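Local coordinates for protein echicetin A-chain (Echis carinatus, PDB 1OZ7) that binds the platelet receptor GPIbalpha as part of a snake-venom heterodimer, inhibiting platelet aggregation unless IgM kappa is bound as well, at residues P20-D24 and W66-S70. Sequence-based numbering, arbitrary orientation.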
loop_
_atom_site.group_PDB
_atom_site.type_symbol
_atom_site.label_atom_id
_atom_site.label_comp_id
_atom_site.label_asym_id
_atom_site.label_seq_id
_atom_site.Cartn_x
_atom_site.Cartn_y
_atom_site.Cartn_z
ATOM N N PRO A 20 -0.600 -7.717 -24.018
ATOM C CA PRO A 20 -1.458 -7.250 -22.924
ATOM C C PRO A 20 -2.539 -8.227 -22.468
ATOM O O PRO A 20 -3.356 -8.690 -23.264
ATOM C CB PRO A 20 -2.052 -5.960 -23.482
ATOM C CG PRO A 20 -0.949 -5.444 -24.372
ATOM C CD PRO A 20 -0.525 -6.710 -25.092
ATOM N N LYS A 21 -2.532 -8.537 -21.174
ATOM C CA LYS A 21 -3.529 -9.427 -20.600
ATOM C C LYS A 21 -3.834 -9.030 -19.168
ATOM O O LYS A 21 -3.178 -8.162 -18.582
ATOM C CB LYS A 21 -3.059 -10.889 -20.597
ATOM C CG LYS A 21 -2.727 -11.499 -21.959
ATOM C CD LYS A 21 -2.557 -13.017 -21.822
ATOM C CE LYS A 21 -1.864 -13.645 -23.031
ATOM N NZ LYS A 21 -2.606 -13.490 -24.315
ATOM N N THR A 22 -4.838 -9.707 -18.630
ATOM C CA THR A 22 -5.327 -9.573 -17.268
ATOM C C THR A 22 -4.350 -10.361 -16.376
ATOM O O THR A 22 -3.687 -11.272 -16.872
ATOM C CB THR A 22 -6.740 -10.223 -17.192
ATOM O OG1 THR A 22 -7.732 -9.300 -17.663
ATOM C CG2 THR A 22 -7.066 -10.663 -15.782
ATOM N N TRP A 23 -4.255 -10.032 -15.083
ATOM C CA TRP A 23 -3.354 -10.772 -14.171
ATOM C C TRP A 23 -3.623 -12.249 -14.376
ATOM O O TRP A 23 -2.720 -13.007 -14.719
ATOM C CB TRP A 23 -3.631 -10.411 -12.698
ATOM C CG TRP A 23 -2.876 -11.206 -11.566
ATOM C CD1 TRP A 23 -2.063 -10.663 -10.599
ATOM C CD2 TRP A 23 -3.059 -12.589 -11.172
ATOM N NE1 TRP A 23 -1.757 -11.596 -9.633
ATOM C CE2 TRP A 23 -2.354 -12.782 -9.961
ATOM C CE3 TRP A 23 -3.756 -13.674 -11.718
ATOM C CZ2 TRP A 23 -2.334 -14.011 -9.294
ATOM C CZ3 TRP A 23 -3.734 -14.899 -11.049
ATOM C CH2 TRP A 23 -3.030 -15.052 -9.853
ATOM N N ASP A 24 -4.888 -12.627 -14.180
ATOM C CA ASP A 24 -5.356 -14.004 -14.303
ATOM C C ASP A 24 -4.986 -14.719 -15.587
ATOM O O ASP A 24 -4.515 -15.858 -15.556
ATOM C CB ASP A 24 -6.878 -14.057 -14.154
ATOM C CG ASP A 24 -7.348 -13.653 -12.775
ATOM O OD1 ASP A 24 -8.573 -13.723 -12.530
ATOM O OD2 ASP A 24 -6.504 -13.267 -11.941
ATOM N N TRP A 66 3.000 -6.985 -15.531
ATOM C CA TRP A 66 2.519 -7.911 -14.517
ATOM C C TRP A 66 3.578 -8.846 -13.916
ATOM O O TRP A 66 4.375 -9.464 -14.635
ATOM C CB TRP A 66 1.381 -8.767 -15.098
ATOM C CG TRP A 66 0.055 -8.068 -15.200
ATOM C CD1 TRP A 66 -0.784 -8.059 -16.274
ATOM C CD2 TRP A 66 -0.604 -7.313 -14.173
ATOM N NE1 TRP A 66 -1.926 -7.348 -15.980
ATOM C CE2 TRP A 66 -1.839 -6.881 -14.697
ATOM C CE3 TRP A 66 -0.271 -6.965 -12.858
ATOM C CZ2 TRP A 66 -2.743 -6.118 -13.951
ATOM C CZ3 TRP A 66 -1.167 -6.212 -12.117
ATOM C CH2 TRP A 66 -2.391 -5.796 -12.667
ATOM N N THR A 67 3.571 -8.918 -12.585
ATOM C CA THR A 67 4.436 -9.809 -11.828
ATOM C C THR A 67 3.427 -10.669 -11.046
ATOM O O THR A 67 2.254 -10.317 -10.965
ATOM C CB THR A 67 5.361 -9.032 -10.877
ATOM O OG1 THR A 67 4.649 -7.939 -10.285
ATOM C CG2 THR A 67 6.570 -8.495 -11.632
ATOM N N GLY A 68 3.851 -11.790 -10.478
ATOM C CA GLY A 68 2.886 -12.634 -9.789
ATOM C C GLY A 68 2.555 -12.325 -8.343
ATOM O O GLY A 68 2.308 -13.249 -7.558
ATOM N N LEU A 69 2.549 -11.052 -7.970
ATOM C CA LEU A 69 2.225 -10.699 -6.594
ATOM C C LEU A 69 0.717 -10.496 -6.487
ATOM O O LEU A 69 0.184 -9.455 -6.877
ATOM C CB LEU A 69 2.963 -9.429 -6.166
ATOM C CG LEU A 69 2.867 -9.104 -4.669
ATOM C CD1 LEU A 69 3.369 -10.281 -3.848
ATOM C CD2 LEU A 69 3.676 -7.856 -4.366
ATOM N N SER A 70 0.036 -11.501 -5.951
ATOM C CA SER A 70 -1.410 -11.454 -5.823
ATOM C C SER A 70 -1.930 -11.307 -4.402
ATOM O O SER A 70 -1.321 -11.758 -3.428
ATOM C CB SER A 70 -2.024 -12.701 -6.454
ATOM O OG SER A 70 -3.437 -12.646 -6.427
#
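Trp66 meets the backbone of Lys21 through its indole N-H. NE1 of Trp66 lies 3.0 Å from O of Lys21, and the N-H...O angle of 130° marks a clearly bent hydrogen bond. The carbonyl oxygen sits at the edge of the indole, close to the ring plane, while the donor is tilted 21° from the carbonyl plane. Asn119 O accepts a second hydrogen bond from the same N-H, so two backbone carbonyls share this buried donor and probably fix how the ring is turned. CA of Trp23, at the start of helix 23-33, lies over one face of Trp66. It stands 4.1 Å from the centroid of the five-membered ring of Trp66, almost straight above it, in a CH-pi contact. CB of Trp23 follows at 4.4 Å from CE2 of Trp66.

The segments belong to the C-type lectin-like domain of a snaclec subunit. Residues 20-24 run from the end of strand 12-21 into the helix. Strand 64-71 turns a corner at Gly68, with Trp66 on one side of it and Leu69 and Ser70 on the other. The contact sets the helix start against this bent strand.

With chi1 at 174°, the ring of Trp23 extends past Trp66 to Leu69 and Ser70, CG lying opposite the backbone N. NE1 of Trp23 comes within 4.0 Å of O of Leu69 at the ring edge, too long for a hydrogen bond. Ser70 lies beside the indole, but its modelled approach is too close to be exact, so the spacing is doubtful.

Farther out, Trp66 packs on Cys100, Val102, Thr115 and Phe123. Trp23 also touches Cys100, which forms a disulfide with Cys117. Leu69 and Ser70 pair antiparallel with a strand of the partner chain, extending the sheet across the interface.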